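Uncharacterized protein DSY3957 (Desulfitobacterium hafniense, PDB 3HXL) probably serves as a subunit of the contractile sheath surrounding the tail tube of a myovirus-like phage. Local coordinates at residues S37-L42 / Q186-Y191; I41-E46 / L63-M68. All coordinates share one frame; numbering follows the deposited sequence.

Contact 1 of 2, residues S37-L42 / Q186-Y191; sequences SMPLIL and QAYIDY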
loop_
_atom_site.group_PDB
_atom_site.type_symbol
_atom_site.label_atom_id
_atom_site.label_comp_id
_atom_site.label_asym_id
_atom_site.label_seq_id
_atom_site.Cartn_x
_atom_site.Cartn_y
_atom_site.Cartn_z
ATOM N N SER A 37 1.045 -0.331 -0.137
ATOM C CA SER A 37 1.643 -1.158 0.910
ATOM C C SER A 37 2.176 -0.257 2.009
ATOM O O SER A 37 2.675 0.839 1.745
ATOM C CB SER A 37 2.786 -2.017 0.374
ATOM O OG SER A 37 3.347 -2.778 1.440
HETATM N N MSE A 38 2.091 -0.724 3.243
HETATM C CA MSE A 38 2.527 0.094 4.356
HETATM C C MSE A 38 3.049 -0.710 5.537
HETATM O O MSE A 38 2.451 -1.703 5.942
HETATM C CB MSE A 38 1.347 0.973 4.781
HETATM C CG MSE A 38 1.563 1.918 5.942
HETATM SE SE MSE A 38 0.067 3.187 6.052
HETATM C CE MSE A 38 -1.374 1.854 6.152
ATOM N N PRO A 39 4.209 -0.309 6.078
ATOM C CA PRO A 39 4.781 -1.012 7.230
ATOM C C PRO A 39 4.304 -0.290 8.498
ATOM O O PRO A 39 4.490 0.917 8.633
ATOM C CB PRO A 39 6.283 -0.878 6.998
ATOM C CG PRO A 39 6.398 0.498 6.405
ATOM C CD PRO A 39 5.207 0.577 5.443
ATOM N N LEU A 40 3.682 -1.019 9.421
ATOM C CA LEU A 40 3.178 -0.394 10.637
ATOM C C LEU A 40 3.511 -1.101 11.933
ATOM O O LEU A 40 3.732 -2.311 11.974
ATOM C CB LEU A 40 1.648 -0.248 10.592
ATOM C CG LEU A 40 0.993 0.692 9.579
ATOM C CD1 LEU A 40 -0.510 0.719 9.825
ATOM C CD2 LEU A 40 1.579 2.081 9.708
ATOM N N ILE A 41 3.524 -0.309 12.995
ATOM C CA ILE A 41 3.756 -0.810 14.334
ATOM C C ILE A 41 2.344 -0.925 14.893
ATOM O O ILE A 41 1.640 0.073 15.020
ATOM C CB ILE A 41 4.571 0.186 15.152
ATOM C CG1 ILE A 41 5.983 0.278 14.564
ATOM C CG2 ILE A 41 4.597 -0.241 16.618
ATOM C CD1 ILE A 41 6.789 1.447 15.069
ATOM N N LEU A 42 1.940 -2.149 15.212
ATOM C CA LEU A 42 0.596 -2.412 15.713
ATOM C C LEU A 42 0.587 -3.000 17.122
ATOM O O LEU A 42 1.640 -3.254 17.707
ATOM C CB LEU A 42 -0.114 -3.365 14.745
ATOM C CG LEU A 42 -0.190 -2.896 13.286
ATOM C CD1 LEU A 42 -0.821 -3.977 12.413
ATOM C CD2 LEU A 42 -1.007 -1.619 13.219
ATOM N N GLN A 186 15.855 -2.456 11.632
ATOM C CA GLN A 186 16.114 -3.646 10.831
ATOM C C GLN A 186 14.784 -4.278 10.411
ATOM O O GLN A 186 14.703 -4.972 9.396
ATOM C CB GLN A 186 16.947 -4.641 11.643
ATOM C CG GLN A 186 17.257 -5.969 10.959
ATOM C CD GLN A 186 17.997 -5.817 9.642
ATOM O OE1 GLN A 186 18.669 -4.815 9.398
ATOM N NE2 GLN A 186 17.891 -6.830 8.791
ATOM N N ALA A 187 13.741 -4.032 11.198
ATOM C CA ALA A 187 12.420 -4.569 10.889
ATOM C C ALA A 187 11.948 -3.997 9.553
ATOM O O ALA A 187 11.212 -4.649 8.812
ATOM C CB ALA A 187 11.434 -4.207 11.995
ATOM N N TYR A 188 12.370 -2.772 9.254
ATOM C CA TYR A 188 11.994 -2.127 8.000
ATOM C C TYR A 188 12.736 -2.747 6.827
ATOM O O TYR A 188 12.291 -2.670 5.682
ATOM C CB TYR A 188 12.269 -0.628 8.054
ATOM C CG TYR A 188 11.263 0.134 8.882
ATOM C CD1 TYR A 188 11.421 0.269 10.262
ATOM C CD2 TYR A 188 10.142 0.711 8.287
ATOM C CE1 TYR A 188 10.488 0.964 11.029
ATOM C CE2 TYR A 188 9.201 1.405 9.045
ATOM C CZ TYR A 188 9.381 1.530 10.411
ATOM O OH TYR A 188 8.463 2.222 11.157
ATOM N N ILE A 189 13.879 -3.362 7.113
ATOM C CA ILE A 189 14.648 -4.013 6.072
ATOM C C ILE A 189 13.926 -5.299 5.707
ATOM O O ILE A 189 13.847 -5.666 4.539
ATOM C CB ILE A 189 16.088 -4.335 6.551
ATOM C CG1 ILE A 189 16.849 -3.037 6.819
ATOM C CG2 ILE A 189 16.809 -5.177 5.509
ATOM C CD1 ILE A 189 16.943 -2.108 5.604
ATOM N N ASP A 190 13.387 -5.982 6.715
ATOM C CA ASP A 190 12.657 -7.216 6.480
ATOM C C ASP A 190 11.422 -6.879 5.637
ATOM O O ASP A 190 11.075 -7.602 4.704
ATOM C CB ASP A 190 12.231 -7.851 7.812
ATOM C CG ASP A 190 13.396 -8.035 8.777
ATOM O OD1 ASP A 190 14.528 -8.260 8.309
ATOM O OD2 ASP A 190 13.174 -7.971 10.007
ATOM N N TYR A 191 10.763 -5.774 5.974
ATOM C CA TYR A 191 9.577 -5.329 5.236
ATOM C C TYR A 191 9.894 -5.154 3.755
ATOM O O TYR A 191 9.268 -5.778 2.905
ATOM C CB TYR A 191 9.065 -3.992 5.786
ATOM C CG TYR A 191 8.065 -3.297 4.870
ATOM C CD1 TYR A 191 6.819 -3.871 4.593
ATOM C CD2 TYR A 191 8.372 -2.074 4.268
ATOM C CE1 TYR A 191 5.903 -3.241 3.737
ATOM C CE2 TYR A 191 7.464 -1.442 3.414
ATOM C CZ TYR A 191 6.237 -2.029 3.158
ATOM O OH TYR A 191 5.339 -1.393 2.328
HETATM O O HOH W 1 6.166 2.671 10.049
#
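Ser37 OG takes the hydroxyl proton of Tyr191, with only 2.6 Å between OG and Tyr191 OH, and is also hydrogen-bonded to the carbonyl O of Leu86 on the neighbouring strand. Two bonds thus grip this buried oxygen where helix 185-195, of the subtilisin-like region, packs on strand 35-40, of the Gp18 domain III N-terminal region. The strand belongs to a mixed beta-sheet, its neighbours 84-89 and 202-204 both parallel to it; the axes of the two segments run nearly antiparallel, at 154°, and come within 9.6 Å. Tyr191 reaches the strand because its CG is anti to the backbone N (chi1 166°), and Ser37 OG meets the ring at its edge, in plane.

One face of the same ring receives Pro39. Pro39 CB stands 3.6 Å from the centroid of the Tyr191 ring and only 9° off the normal, a CH-pi contact, while Pro39 CD lies 3.6 Å from Tyr191 CZ. Proline suits the site: its compact ring offers CH groups to the aromatic face, and it brings no backbone N-H to satisfy. Tyr88 and Phe216 also pack against Tyr191.

One helical turn earlier, Tyr188 also reaches Pro39 CG, from its CE2 at 4.0 Å. Its hydroxyl is linked back to the strand through one bound water, which lies 2.6 Å from Tyr188 OH, in the ring plane, and donates to Pro39 O at 2.8 Å.

Contact 2 of 2, residues I41-E46 / L63-M68; sequences ILSWGE and LGYSIM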
loop_
_atom_site.group_PDB
_atom_site.type_symbol
_atom_site.label_atom_id
_atom_site.label_comp_id
_atom_site.label_asym_id
_atom_site.label_seq_id
_atom_site.Cartn_x
_atom_site.Cartn_y
_atom_site.Cartn_z
ATOM N N ILE A 41 3.524 -0.309 12.995
ATOM C CA ILE A 41 3.756 -0.810 14.334
ATOM C C ILE A 41 2.344 -0.925 14.893
ATOM O O ILE A 41 1.640 0.073 15.020
ATOM C CB ILE A 41 4.571 0.186 15.152
ATOM C CG1 ILE A 41 5.983 0.278 14.564
ATOM C CG2 ILE A 41 4.597 -0.241 16.618
ATOM C CD1 ILE A 41 6.789 1.447 15.069
ATOM N N LEU A 42 1.940 -2.149 15.212
ATOM C CA LEU A 42 0.596 -2.412 15.713
ATOM C C LEU A 42 0.587 -3.000 17.122
ATOM O O LEU A 42 1.640 -3.254 17.707
ATOM C CB LEU A 42 -0.114 -3.365 14.745
ATOM C CG LEU A 42 -0.190 -2.896 13.286
ATOM C CD1 LEU A 42 -0.821 -3.977 12.413
ATOM C CD2 LEU A 42 -1.007 -1.619 13.219
ATOM N N SER A 43 -0.613 -3.209 17.659
ATOM C CA SER A 43 -0.768 -3.770 18.997
ATOM C C SER A 43 -1.374 -5.166 18.934
ATOM O O SER A 43 -1.668 -5.777 19.961
ATOM C CB SER A 43 -1.660 -2.864 19.850
ATOM O OG SER A 43 -1.126 -1.555 19.934
ATOM N N TRP A 44 -1.554 -5.666 17.718
ATOM C CA TRP A 44 -2.124 -6.987 17.514
ATOM C C TRP A 44 -1.951 -7.383 16.053
ATOM O O TRP A 44 -1.700 -6.530 15.200
ATOM C CB TRP A 44 -3.611 -6.960 17.888
ATOM C CG TRP A 44 -4.274 -8.305 17.969
ATOM C CD1 TRP A 44 -5.020 -8.916 17.004
ATOM C CD2 TRP A 44 -4.281 -9.185 19.101
ATOM N NE1 TRP A 44 -5.499 -10.121 17.469
ATOM C CE2 TRP A 44 -5.058 -10.309 18.751
ATOM C CE3 TRP A 44 -3.706 -9.129 20.378
ATOM C CZ2 TRP A 44 -5.277 -11.376 19.636
ATOM C CZ3 TRP A 44 -3.924 -10.189 21.259
ATOM C CH2 TRP A 44 -4.704 -11.297 20.877
ATOM N N GLY A 45 -2.076 -8.677 15.774
ATOM C CA GLY A 45 -1.946 -9.161 14.412
ATOM C C GLY A 45 -0.676 -9.942 14.141
ATOM O O GLY A 45 0.321 -9.788 14.845
ATOM N N GLU A 46 -0.717 -10.784 13.115
ATOM C CA GLU A 46 0.436 -11.588 12.734
ATOM C C GLU A 46 1.594 -10.688 12.309
ATOM O O GLU A 46 1.455 -9.865 11.403
ATOM C CB GLU A 46 0.058 -12.534 11.592
ATOM C CG GLU A 46 1.219 -13.359 11.056
ATOM C CD GLU A 46 0.760 -14.469 10.137
ATOM O OE1 GLU A 46 -0.154 -14.229 9.317
ATOM O OE2 GLU A 46 1.313 -15.584 10.226
ATOM N N LEU A 63 -6.884 -8.117 12.438
ATOM C CA LEU A 63 -6.199 -7.114 13.244
ATOM C C LEU A 63 -6.657 -6.908 14.676
ATOM O O LEU A 63 -6.083 -6.089 15.392
ATOM C CB LEU A 63 -6.228 -5.783 12.506
ATOM C CG LEU A 63 -5.688 -5.889 11.080
ATOM C CD1 LEU A 63 -5.712 -4.512 10.464
ATOM C CD2 LEU A 63 -4.266 -6.462 11.078
ATOM N N GLY A 64 -7.691 -7.631 15.089
ATOM C CA GLY A 64 -8.180 -7.519 16.455
ATOM C C GLY A 64 -8.831 -6.198 16.820
ATOM O O GLY A 64 -9.181 -5.973 17.977
ATOM N N TYR A 65 -8.999 -5.324 15.834
ATOM C CA TYR A 65 -9.611 -4.021 16.053
ATOM C C TYR A 65 -10.613 -3.753 14.942
ATOM O O TYR A 65 -10.606 -4.428 13.914
ATOM C CB TYR A 65 -8.544 -2.926 16.032
ATOM C CG TYR A 65 -7.700 -2.830 17.278
ATOM C CD1 TYR A 65 -8.203 -2.239 18.438
ATOM C CD2 TYR A 65 -6.385 -3.285 17.287
ATOM C CE1 TYR A 65 -7.412 -2.097 19.572
ATOM C CE2 TYR A 65 -5.586 -3.149 18.416
ATOM C CZ TYR A 65 -6.102 -2.552 19.551
ATOM O OH TYR A 65 -5.301 -2.392 20.654
ATOM N N SER A 66 -11.478 -2.769 15.161
ATOM C CA SER A 66 -12.472 -2.388 14.162
ATOM C C SER A 66 -11.819 -1.352 13.247
ATOM O O SER A 66 -10.905 -0.650 13.665
ATOM C CB SER A 66 -13.696 -1.769 14.843
ATOM O OG SER A 66 -14.560 -1.190 13.881
ATOM N N ILE A 67 -12.288 -1.261 12.008
ATOM C CA ILE A 67 -11.741 -0.304 11.056
ATOM C C ILE A 67 -11.862 1.116 11.601
ATOM O O ILE A 67 -11.134 2.017 11.185
ATOM C CB ILE A 67 -12.471 -0.395 9.688
ATOM C CG1 ILE A 67 -11.779 0.490 8.649
ATOM C CG2 ILE A 67 -13.925 0.005 9.838
ATOM C CD1 ILE A 67 -10.433 -0.034 8.180
HETATM N N MSE A 68 -12.764 1.316 12.554
HETATM C CA MSE A 68 -12.947 2.643 13.117
HETATM C C MSE A 68 -12.225 2.901 14.415
HETATM O O MSE A 68 -12.219 4.030 14.905
HETATM C CB MSE A 68 -14.424 2.933 13.289
HETATM C CG MSE A 68 -15.095 3.188 11.972
HETATM SE SE MSE A 68 -16.942 2.920 12.145
HETATM C CE MSE A 68 -16.894 0.990 12.258
HETATM O O HOH W 2 -3.735 -4.517 14.928
#
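The ring of Tyr65 presents its edge to segment 41-46: Ser43 CB lies near the ring plane, 3.8 Å from Tyr65 OH, and a water oxygen also sits at the edge, in plane. Trp44 CB comes to the ring obliquely, 4.3 Å from Tyr65 CE2. The indole of Trp44, its CG anti to the backbone N (chi1 -169°), is carried to the bend after helix 60-63, where Trp44 CD1 is 3.4 Å from Leu63 O and 3.5 Å from Gly64 CA, both oblique to the ring. Trp109, edge-to-face, and Trp158 add further aromatic contacts to the indole.

This is loop-to-loop packing, joining the loop between strands 35-40 and 51-54 to the loop after helix 60-63. Gly64 is the first residue to depart from the helix, with phi 68°, a conformation that glycine adopts easily; having no side chain, it also lets the indole lie close. Gly45, at phi 108°, suits its place for another reason: a CB there would jam against the carbonyl O of Trp44, and would point toward Leu63. Leu42 CD1 also meets Leu63 CD2 at 4.5 Å, and Leu63 packs onward against Ile51 and Ile53. Ser43 sends its hydroxyl to Asp180.

No direct hydrogen bond crosses between the segments. Trp44 O and Leu63 O are both acceptors and cannot bond one another; a single water donates to each, 2.9 Å from Trp44 O and 2.9 Å from Leu63 O, so one bound water supplies the polar link across the segments, satisfying both carbonyl oxygens.

Contacts 1 and 2 follow one another along the chain, their centres about 15 Å apart, and overlap at Ile41 and Leu42. The two residues divide the work: Ile41 CD1 comes to 4.3 Å of Tyr188 OH in contact 1, whereas Leu42 belongs to contact 2. Strand 35-40 therefore meets a helix on the side of Pro39, then runs into a loop that packs against segment 63-68. Leu40, pointing away from helix 185-195, and Leu63 of contact 2 both pack on Ile75 of helix 73-78. The water of contact 1 joins a backbone carbonyl to a tyrosine hydroxyl; that of contact 2 joins two backbone carbonyls. Both contacts are internal packing within the chain.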